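Methyltransferase (Streptomyces regensis, PDB 5N5D) probably transfers a methyl group from S-adenosylmethionine to a hydroxyl oxygen of an intermediate in the biosynthesis of tomaymycin. Local coordinates at residues T70-R81 / F98-A109; L197-S207 / G218-G226. All coordinates share one frame; numbering follows the deposited sequence. Where two conformers were deposited one is given.

Contact 1 (T70-R81 / F98-A109); sequences TFGGYSSIWLAR and FAESAASRLAEA. With SAM (S-adenosylmethionine), chain H.
The loop and helix of Thr70-Arg81 pack on the helix of Phe98-Ala109 in a buried helix contact of the Rossmann-like methyltransferase fold, the two helices running in the same general direction at 36°. The short axes come within 9.6 Å. The loop after strand 64-68 lies beside bound S-adenosylmethionine, as does Phe98. The Phe71 ring turns its edge to the face of Phe98, a T-shaped pair with centroids 5.1 Å apart. Phe71 reaches it because its CG stands anti to the backbone N (chi1 -168°). At the glycines the backbones come close. Ala102 CB lies 3.6 Å from Gly73 N, and Gly73, having no side chain, leaves room for that methyl. Gly73 is also the N-cap of helix 74-80, where Ser75 N and OG hold the carboxylate and amine ends of the cofactor's methionine part. Further along, Ile77 and Leu106 lie alongside each other, pointing opposite ways, Ile77 CG1 3.8 Å from Leu106 CD2. Arg81 closes the far end and also forms a salt bridge with Asp25. Arg81 lays one guanidinium face over Ile77 CG2, while Arg81 NH2 gives a 3.1 Å hydrogen bond to a lone pair of Ala109 O, in the carbonyl plane.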
loop_
_atom_site.group_PDB
_atom_site.type_symbol
_atom_site.label_atom_id
_atom_site.label_comp_id
_atom_site.label_asym_id
_atom_site.label_seq_id
_atom_site.Cartn_x
_atom_site.Cartn_y
_atom_site.Cartn_z
ATOM N N THR A 70 17.454 0.528 -11.005
ATOM C CA THR A 70 16.655 0.589 -12.230
ATOM C C THR A 70 16.356 -0.796 -12.789
ATOM O O THR A 70 15.250 -1.041 -13.292
ATOM C CB THR A 70 17.391 1.390 -13.304
ATOM O OG1 THR A 70 17.983 2.559 -12.735
ATOM C CG2 THR A 70 16.431 1.781 -14.421
ATOM N N PHE A 71 17.342 -1.696 -12.746
ATOM C CA PHE A 71 17.333 -2.929 -13.520
ATOM C C PHE A 71 16.892 -2.624 -14.948
ATOM O O PHE A 71 17.543 -1.825 -15.629
ATOM C CB PHE A 71 16.453 -4.000 -12.854
ATOM C CG PHE A 71 16.618 -5.383 -13.444
ATOM C CD1 PHE A 71 17.881 -5.910 -13.679
ATOM C CD2 PHE A 71 15.508 -6.158 -13.753
ATOM C CE1 PHE A 71 18.033 -7.180 -14.220
ATOM C CE2 PHE A 71 15.651 -7.425 -14.293
ATOM C CZ PHE A 71 16.913 -7.937 -14.527
ATOM N N GLY A 72 15.817 -3.258 -15.424
ATOM C CA GLY A 72 15.373 -3.119 -16.792
ATOM C C GLY A 72 14.358 -2.028 -17.036
ATOM O O GLY A 72 13.860 -1.898 -18.159
ATOM N N GLY A 73 14.033 -1.233 -16.025
ATOM C CA GLY A 73 13.138 -0.112 -16.198
ATOM C C GLY A 73 11.673 -0.392 -15.954
ATOM O O GLY A 73 10.847 0.499 -16.193
ATOM N N TYR A 74 11.317 -1.585 -15.475
ATOM C CA TYR A 74 9.904 -1.908 -15.299
ATOM C C TYR A 74 9.278 -1.030 -14.222
ATOM O O TYR A 74 8.294 -0.324 -14.468
ATOM C CB TYR A 74 9.713 -3.398 -14.974
ATOM C CG TYR A 74 8.250 -3.732 -14.920
ATOM C CD1 TYR A 74 7.550 -4.056 -16.079
ATOM C CD2 TYR A 74 7.540 -3.649 -13.732
ATOM C CE1 TYR A 74 6.193 -4.317 -16.051
ATOM C CE2 TYR A 74 6.185 -3.911 -13.693
ATOM C CZ TYR A 74 5.513 -4.237 -14.857
ATOM O OH TYR A 74 4.161 -4.486 -14.819
ATOM N N SER A 75 9.834 -1.048 -13.006
ATOM C CA SER A 75 9.324 -0.138 -11.988
ATOM C C SER A 75 9.480 1.315 -12.425
ATOM O O SER A 75 8.621 2.153 -12.117
ATOM C CB SER A 75 10.038 -0.382 -10.652
ATOM O OG SER A 75 11.444 -0.275 -10.797
ATOM N N SER A 76 10.547 1.620 -13.175
ATOM C CA SER A 76 10.819 2.991 -13.598
ATOM C C SER A 76 9.686 3.544 -14.452
ATOM O O SER A 76 9.295 4.706 -14.298
ATOM C CB SER A 76 12.137 3.045 -14.369
ATOM O OG SER A 76 13.124 2.236 -13.745
ATOM N N ILE A 77 9.154 2.733 -15.367
ATOM C CA ILE A 77 8.059 3.200 -16.217
ATOM C C ILE A 77 6.850 3.552 -15.363
ATOM O O ILE A 77 6.221 4.601 -15.546
ATOM C CB ILE A 77 7.705 2.140 -17.275
ATOM C CG1 ILE A 77 8.845 1.989 -18.287
ATOM C CG2 ILE A 77 6.413 2.518 -18.002
ATOM C CD1 ILE A 77 8.715 0.763 -19.161
ATOM N N TRP A 78 6.499 2.672 -14.422
ATOM C CA TRP A 78 5.347 2.932 -13.563
ATOM C C TRP A 78 5.536 4.213 -12.764
ATOM O O TRP A 78 4.595 5.002 -12.607
ATOM C CB TRP A 78 5.107 1.755 -12.622
ATOM C CG TRP A 78 4.368 0.611 -13.256
ATOM C CD1 TRP A 78 4.849 -0.635 -13.522
ATOM C CD2 TRP A 78 3.004 0.614 -13.691
ATOM N NE1 TRP A 78 3.867 -1.416 -14.088
ATOM C CE2 TRP A 78 2.724 -0.667 -14.207
ATOM C CE3 TRP A 78 1.991 1.579 -13.696
ATOM C CZ2 TRP A 78 1.470 -1.009 -14.722
ATOM C CZ3 TRP A 78 0.752 1.237 -14.206
ATOM C CH2 TRP A 78 0.502 -0.046 -14.710
ATOM N N LEU A 79 6.739 4.434 -12.238
ATOM C CA LEU A 79 6.982 5.641 -11.454
ATOM C C LEU A 79 6.957 6.883 -12.334
ATOM O O LEU A 79 6.341 7.894 -11.978
ATOM C CB LEU A 79 8.319 5.532 -10.726
ATOM C CG LEU A 79 8.348 4.553 -9.553
ATOM C CD1 LEU A 79 9.780 4.355 -9.104
ATOM C CD2 LEU A 79 7.487 5.041 -8.401
ATOM N N ALA A 80 7.627 6.833 -13.489
ATOM C CA ALA A 80 7.675 8.002 -14.360
ATOM C C ALA A 80 6.291 8.366 -14.872
ATOM O O ALA A 80 5.995 9.548 -15.070
ATOM C CB ALA A 80 8.626 7.751 -15.531
ATOM N N ARG A 81 5.423 7.372 -15.080
ATOM C CA ARG A 81 4.088 7.667 -15.586
ATOM C C ARG A 81 3.174 8.289 -14.537
ATOM O O ARG A 81 2.082 8.751 -14.892
ATOM C CB ARG A 81 3.466 6.393 -16.157
ATOM C CG ARG A 81 4.028 6.061 -17.525
ATOM C CD ARG A 81 3.424 4.810 -18.134
ATOM N NE ARG A 81 3.791 4.717 -19.543
ATOM C CZ ARG A 81 3.660 3.627 -20.290
ATOM N NH1 ARG A 81 3.167 2.513 -19.767
ATOM N NH2 ARG A 81 4.036 3.648 -21.561
ATOM N N PHE A 98 22.195 -3.184 -18.061
ATOM C CA PHE A 98 20.815 -3.082 -17.596
ATOM C C PHE A 98 20.281 -1.678 -17.836
ATOM O O PHE A 98 19.180 -1.495 -18.369
ATOM C CB PHE A 98 20.709 -3.426 -16.103
ATOM C CG PHE A 98 21.210 -4.802 -15.732
ATOM C CD1 PHE A 98 21.579 -5.734 -16.694
ATOM C CD2 PHE A 98 21.299 -5.161 -14.395
ATOM C CE1 PHE A 98 22.040 -6.992 -16.324
ATOM C CE2 PHE A 98 21.753 -6.409 -14.022
ATOM C CZ PHE A 98 22.127 -7.329 -14.988
ATOM N N ALA A 99 21.053 -0.667 -17.436
ATOM C CA ALA A 99 20.609 0.714 -17.587
ATOM C C ALA A 99 20.339 1.055 -19.046
ATOM O O ALA A 99 19.410 1.812 -19.350
ATOM C CB ALA A 99 21.651 1.662 -17.000
ATOM N N GLU A 100 21.151 0.519 -19.961
ATOM C CA GLU A 100 20.938 0.773 -21.384
ATOM C C GLU A 100 19.652 0.117 -21.870
ATOM O O GLU A 100 18.924 0.695 -22.684
ATOM C CB GLU A 100 22.140 0.277 -22.188
ATOM C CG GLU A 100 23.404 1.116 -21.989
ATOM C CD GLU A 100 24.618 0.553 -22.710
ATOM O OE1 GLU A 100 24.562 -0.607 -23.170
ATOM O OE2 GLU A 100 25.636 1.274 -22.819
ATOM N N SER A 101 19.362 -1.092 -21.384
ATOM C CA SER A 101 18.088 -1.734 -21.691
ATOM C C SER A 101 16.926 -0.897 -21.166
ATOM O O SER A 101 15.951 -0.636 -21.881
ATOM C CB SER A 101 18.066 -3.144 -21.093
ATOM O OG SER A 101 16.850 -3.815 -21.379
ATOM N N ALA A 102 17.030 -0.436 -19.920
ATOM C CA ALA A 102 15.981 0.403 -19.354
ATOM C C ALA A 102 15.775 1.668 -20.176
ATOM O O ALA A 102 14.635 2.105 -20.381
ATOM C CB ALA A 102 16.323 0.751 -17.903
ATOM N N ALA A 103 16.864 2.279 -20.649
ATOM C CA ALA A 103 16.736 3.489 -21.456
ATOM C C ALA A 103 15.866 3.239 -22.680
ATOM O O ALA A 103 15.040 4.084 -23.053
ATOM C CB ALA A 103 18.118 3.982 -21.877
ATOM N N SER A 104 16.035 2.082 -23.317
ATOM C CA SER A 104 15.226 1.757 -24.487
ATOM C C SER A 104 13.753 1.611 -24.120
ATOM O O SER A 104 12.874 2.058 -24.868
ATOM C CB SER A 104 15.747 0.479 -25.134
ATOM O OG SER A 104 17.067 0.655 -25.629
ATOM N N ARG A 105 13.465 0.976 -22.980
ATOM C CA ARG A 105 12.084 0.834 -22.529
ATOM C C ARG A 105 11.466 2.188 -22.201
ATOM O O ARG A 105 10.303 2.447 -22.531
ATOM C CB ARG A 105 12.015 -0.070 -21.297
ATOM C CG ARG A 105 12.652 -1.443 -21.441
ATOM C CD ARG A 105 11.922 -2.319 -22.435
ATOM N NE ARG A 105 12.305 -2.058 -23.820
ATOM C CZ ARG A 105 13.424 -2.498 -24.388
ATOM N NH1 ARG A 105 14.299 -3.210 -23.687
ATOM N NH2 ARG A 105 13.675 -2.222 -25.661
ATOM N N LEU A 106 12.214 3.052 -21.516
ATOM C CA LEU A 106 11.667 4.351 -21.142
ATOM C C LEU A 106 11.363 5.200 -22.368
ATOM O O LEU A 106 10.384 5.960 -22.376
ATOM C CB LEU A 106 12.636 5.065 -20.203
ATOM C CG LEU A 106 12.783 4.365 -18.849
ATOM C CD1 LEU A 106 14.053 4.829 -18.154
ATOM C CD2 LEU A 106 11.561 4.601 -17.967
ATOM N N ALA A 107 12.181 5.085 -23.414
ATOM C CA ALA A 107 11.889 5.771 -24.667
ATOM C C ALA A 107 10.620 5.217 -25.304
ATOM O O ALA A 107 9.738 5.980 -25.723
ATOM C CB ALA A 107 13.078 5.637 -25.614
ATOM N N GLU A 108 10.509 3.886 -25.382
ATOM C CA GLU A 108 9.296 3.261 -25.907
ATOM C C GLU A 108 8.071 3.700 -25.116
ATOM O O GLU A 108 6.983 3.878 -25.679
ATOM C CB GLU A 108 9.427 1.736 -25.864
ATOM C CG GLU A 108 10.470 1.154 -26.816
ATOM C CD GLU A 108 10.875 -0.274 -26.462
ATOM O OE1 GLU A 108 10.418 -0.800 -25.422
ATOM O OE2 GLU A 108 11.658 -0.875 -27.232
ATOM N N ALA A 109 8.231 3.874 -23.805
ATOM C CA ALA A 109 7.124 4.235 -22.930
ATOM C C ALA A 109 6.702 5.689 -23.069
ATOM O O ALA A 109 5.649 6.056 -22.537
ATOM C CB ALA A 109 7.508 3.963 -21.480
HETATM N N SAM H . 13.399 -1.787 -9.479
HETATM C CA SAM H . 13.476 -2.779 -10.570
HETATM C C SAM H . 12.040 -3.186 -11.031
HETATM O O SAM H . 11.200 -3.402 -10.128
HETATM O OXT SAM H . 11.825 -3.269 -12.259
HETATM C CB SAM H . 14.261 -4.034 -10.116
HETATM C CG SAM H . 15.574 -3.668 -9.435
HETATM S SD SAM H . 16.482 -5.202 -9.127
HETATM C CE SAM H . 15.579 -5.854 -7.772
HETATM C "C5'" SAM H . 17.961 -4.622 -8.227
HETATM C "C4'" SAM H . 18.898 -3.808 -9.097
HETATM O "O4'" SAM H . 19.852 -3.090 -8.284
HETATM C "C3'" SAM H . 19.708 -4.629 -10.109
HETATM O "O3'" SAM H . 19.472 -4.129 -11.420
HETATM C "C2'" SAM H . 21.160 -4.460 -9.634
HETATM O "O2'" SAM H . 22.096 -4.433 -10.705
HETATM C "C1'" SAM H . 21.092 -3.099 -8.953
HETATM N N9 SAM H . 22.142 -2.850 -7.974
HETATM C C8 SAM H . 22.672 -3.737 -7.076
HETATM N N7 SAM H . 23.565 -3.214 -6.270
HETATM C C5 SAM H . 23.624 -1.885 -6.665
HETATM C C6 SAM H . 24.364 -0.786 -6.190
HETATM N N6 SAM H . 25.229 -0.859 -5.171
HETATM N N1 SAM H . 24.176 0.408 -6.796
HETATM C C2 SAM H . 23.308 0.485 -7.810
HETATM N N3 SAM H . 22.557 -0.483 -8.345
HETATM C C4 SAM H . 22.759 -1.650 -7.721
HETATM O O HOH W 1 14.600 -3.650 -20.280
HETATM O O HOH W 2 3.403 7.195 -21.017
#

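Contact 2 (L197-S207 / G218-G226); sequences LAGRSDVTATS and GFTLALVTG
Strands 203-207 and 218-224 pair antiparallel as the two arms of a beta hairpin at the edge of the methyltransferase sheet. The tight part is the ladder. Thr204 with Leu223 and Thr206 with Leu221 are the hydrogen-bonded pairs, the shortest bond being Leu223 N to Thr204 O at 2.7 Å. Between them Ala205 CB meets Ala222 CB at 3.7 Å. On this face Ser207 OG and Thr220 OG1 share a 2.7 Å hydrogen bond, and His194 also bonds Ser207 OG. Leu197 CD1 reaches Thr220 CG2 tip to tip. The last firm grip of the pairing is at Asp202 O, which takes two N-H groups from one face of its plane, Thr225 N at 2.8 Å and Gly226 N at 3.0 Å. Beyond it the contact loosens toward solvent: Gly226 is exposed, and a water joins exposed Ser201, through its O, to Thr225 OG1. The Asp202 carboxylate meets Arg200 NE and NH1 side-on, through syn lone pairs. With an alanine here, the Arg200 guanidinium is likely to lose its charged mate and be freer to turn. The pairing across the strands thus rests mainly on backbone bonds, while the Arg200-Asp202 ion pair lies within 197-207.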
loop_
_atom_site.group_PDB
_atom_site.type_symbol
_atom_site.label_atom_id
_atom_site.label_comp_id
_atom_site.label_asym_id
_atom_site.label_seq_id
_atom_site.Cartn_x
_atom_site.Cartn_y
_atom_site.Cartn_z
ATOM N N LEU A 197 14.169 2.930 12.091
ATOM C CA LEU A 197 12.801 3.437 12.122
ATOM C C LEU A 197 12.246 3.443 13.542
ATOM O O LEU A 197 11.616 4.422 13.961
ATOM C CB LEU A 197 11.911 2.607 11.195
ATOM C CG LEU A 197 12.084 2.878 9.703
ATOM C CD1 LEU A 197 11.399 1.785 8.893
ATOM C CD2 LEU A 197 11.525 4.268 9.349
ATOM N N ALA A 198 12.486 2.371 14.306
ATOM C CA ALA A 198 12.004 2.332 15.682
ATOM C C ALA A 198 12.606 3.458 16.512
ATOM O O ALA A 198 11.945 3.999 17.403
ATOM C CB ALA A 198 12.342 0.987 16.320
ATOM N N GLY A 199 13.864 3.809 16.242
ATOM C CA GLY A 199 14.616 4.735 17.065
ATOM C C GLY A 199 14.444 6.209 16.778
ATOM O O GLY A 199 15.100 7.028 17.433
ATOM N N ARG A 200 13.590 6.598 15.834
ATOM C CA ARG A 200 13.374 8.013 15.576
ATOM C C ARG A 200 11.895 8.270 15.341
ATOM O O ARG A 200 11.126 7.364 15.005
ATOM C CB ARG A 200 14.223 8.493 14.392
ATOM C CG ARG A 200 13.918 7.815 13.076
ATOM C CD ARG A 200 15.055 8.045 12.092
ATOM N NE ARG A 200 15.240 9.472 11.825
ATOM C CZ ARG A 200 16.363 10.032 11.379
ATOM N NH1 ARG A 200 16.407 11.341 11.165
ATOM N NH2 ARG A 200 17.441 9.299 11.147
ATOM N N SER A 201 11.508 9.535 15.524
ATOM C CA SER A 201 10.108 9.929 15.508
ATOM C C SER A 201 9.773 10.934 14.416
ATOM O O SER A 201 8.628 11.396 14.361
ATOM C CB SER A 201 9.714 10.506 16.872
ATOM O OG SER A 201 9.966 9.561 17.903
ATOM N N ASP A 202 10.730 11.281 13.553
ATOM C CA ASP A 202 10.490 12.165 12.414
ATOM C C ASP A 202 10.154 11.388 11.149
ATOM O O ASP A 202 10.113 11.971 10.058
ATOM C CB ASP A 202 11.700 13.071 12.173
ATOM C CG ASP A 202 12.994 12.300 11.980
ATOM O OD1 ASP A 202 13.009 11.069 12.187
ATOM O OD2 ASP A 202 14.008 12.943 11.624
ATOM N N VAL A 203 9.947 10.081 11.283
ATOM C CA VAL A 203 9.491 9.219 10.200
ATOM C C VAL A 203 8.630 8.142 10.840
ATOM O O VAL A 203 8.878 7.724 11.974
ATOM C CB VAL A 203 10.666 8.581 9.415
ATOM C CG1 VAL A 203 10.193 8.062 8.055
ATOM C CG2 VAL A 203 11.815 9.559 9.248
ATOM N N THR A 204 7.604 7.706 10.120
ATOM C CA THR A 204 6.692 6.703 10.644
ATOM C C THR A 204 6.360 5.729 9.523
ATOM O O THR A 204 6.254 6.133 8.362
ATOM C CB THR A 204 5.439 7.374 11.232
ATOM O OG1 THR A 204 4.590 6.394 11.839
ATOM C CG2 THR A 204 4.679 8.158 10.180
ATOM N N ALA A 205 6.238 4.443 9.856
ATOM C CA ALA A 205 6.284 3.427 8.815
ATOM C C ALA A 205 5.469 2.194 9.182
ATOM O O ALA A 205 5.023 2.015 10.318
ATOM C CB ALA A 205 7.730 3.021 8.521
ATOM N N THR A 206 5.261 1.350 8.174
ATOM C CA THR A 206 4.714 0.017 8.365
ATOM C C THR A 206 5.350 -0.905 7.335
ATOM O O THR A 206 5.851 -0.459 6.300
ATOM C CB THR A 206 3.181 0.003 8.246
ATOM O OG1 THR A 206 2.669 -1.228 8.759
ATOM C CG2 THR A 206 2.728 0.162 6.788
ATOM N N SER A 207 5.341 -2.199 7.633
ATOM C CA SER A 207 5.817 -3.204 6.697
ATOM C C SER A 207 4.726 -4.237 6.464
ATOM O O SER A 207 4.045 -4.666 7.403
ATOM C CB SER A 207 7.088 -3.878 7.199
ATOM O OG SER A 207 8.146 -2.943 7.211
ATOM N N GLY A 218 7.871 -8.879 0.967
ATOM C CA GLY A 218 7.181 -7.759 1.593
ATOM C C GLY A 218 7.900 -6.455 1.334
ATOM O O GLY A 218 9.013 -6.423 0.801
ATOM N N PHE A 219 7.242 -5.366 1.734
ATOM C CA PHE A 219 7.789 -4.033 1.555
ATOM C C PHE A 219 7.549 -3.204 2.803
ATOM O O PHE A 219 6.682 -3.514 3.626
ATOM C CB PHE A 219 7.166 -3.337 0.341
ATOM C CG PHE A 219 5.694 -3.027 0.500
ATOM C CD1 PHE A 219 4.730 -3.974 0.202
ATOM C CD2 PHE A 219 5.280 -1.773 0.917
ATOM C CE1 PHE A 219 3.373 -3.680 0.327
ATOM C CE2 PHE A 219 3.932 -1.472 1.052
ATOM C CZ PHE A 219 2.976 -2.424 0.752
ATOM N N THR A 220 8.341 -2.142 2.931
ATOM C CA THR A 220 8.171 -1.139 3.970
ATOM C C THR A 220 7.746 0.167 3.329
ATOM O O THR A 220 8.314 0.583 2.315
ATOM C CB THR A 220 9.466 -0.927 4.755
ATOM O OG1 THR A 220 9.876 -2.167 5.322
ATOM C CG2 THR A 220 9.274 0.109 5.866
ATOM N N LEU A 221 6.749 0.805 3.923
ATOM C CA LEU A 221 6.290 2.117 3.496
ATOM C C LEU A 221 6.490 3.077 4.654
ATOM O O LEU A 221 5.951 2.860 5.744
ATOM C CB LEU A 221 4.826 2.085 3.058
ATOM C CG LEU A 221 4.330 3.373 2.398
ATOM C CD1 LEU A 221 3.184 3.067 1.453
ATOM C CD2 LEU A 221 3.893 4.407 3.434
ATOM N N ALA A 222 7.270 4.123 4.416
ATOM C CA ALA A 222 7.592 5.116 5.424
ATOM C C ALA A 222 7.156 6.495 4.956
ATOM O O ALA A 222 7.250 6.827 3.770
ATOM C CB ALA A 222 9.091 5.115 5.725
ATOM N N LEU A 223 6.650 7.280 5.899
ATOM C CA LEU A 223 6.271 8.666 5.674
ATOM C C LEU A 223 7.190 9.548 6.504
ATOM O O LEU A 223 7.282 9.379 7.726
ATOM C CB LEU A 223 4.816 8.901 6.068
ATOM C CG LEU A 223 4.310 10.342 5.972
ATOM C CD1 LEU A 223 4.255 10.799 4.530
ATOM C CD2 LEU A 223 2.939 10.445 6.627
ATOM N N VAL A 224 7.878 10.473 5.844
ATOM C CA VAL A 224 8.709 11.434 6.556
ATOM C C VAL A 224 7.792 12.498 7.140
ATOM O O VAL A 224 6.958 13.073 6.431
ATOM C CB VAL A 224 9.765 12.048 5.624
ATOM C CG1 VAL A 224 10.637 13.054 6.385
ATOM C CG2 VAL A 224 10.622 10.966 5.000
ATOM N N THR A 225 7.912 12.734 8.444
ATOM C CA THR A 225 7.077 13.728 9.104
ATOM C C THR A 225 7.851 14.933 9.616
ATOM O O THR A 225 7.254 16.000 9.777
ATOM C CB THR A 225 6.317 13.092 10.274
ATOM O OG1 THR A 225 7.249 12.631 11.258
ATOM C CG2 THR A 225 5.480 11.915 9.795
ATOM N N GLY A 226 9.151 14.800 9.852
ATOM C CA GLY A 226 9.933 15.874 10.435
ATOM C C GLY A 226 9.746 15.973 11.938
ATOM O O GLY A 226 10.475 16.690 12.621
ATOM O OXT GLY A 226 8.860 15.338 12.514
HETATM O O HOH W 3 6.504 10.443 12.664
#

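Contact 1 comes wholly before contact 2 in the sequence. Their centres lie about 28 Å apart, on opposite sides of the chain's centre, and their nearest atoms are about 11 Å apart. One seven-stranded sheet relates them. Contact 1 lies against the parallel part of the sheet, with helix 74-80 following strand 64-68 and helix 96-108 running between strands 88-93 and 115-119. Contact 2 forms the antiparallel end, where strand 217-224 lies between 165-169 and the outermost 203-211. The two contacts face different partners. Contact 1 holds part of the S-adenosylmethionine pocket, whereas contact 2 meets the second subunit, with Thr206 OG1 bonded to Pro48 O of that chain.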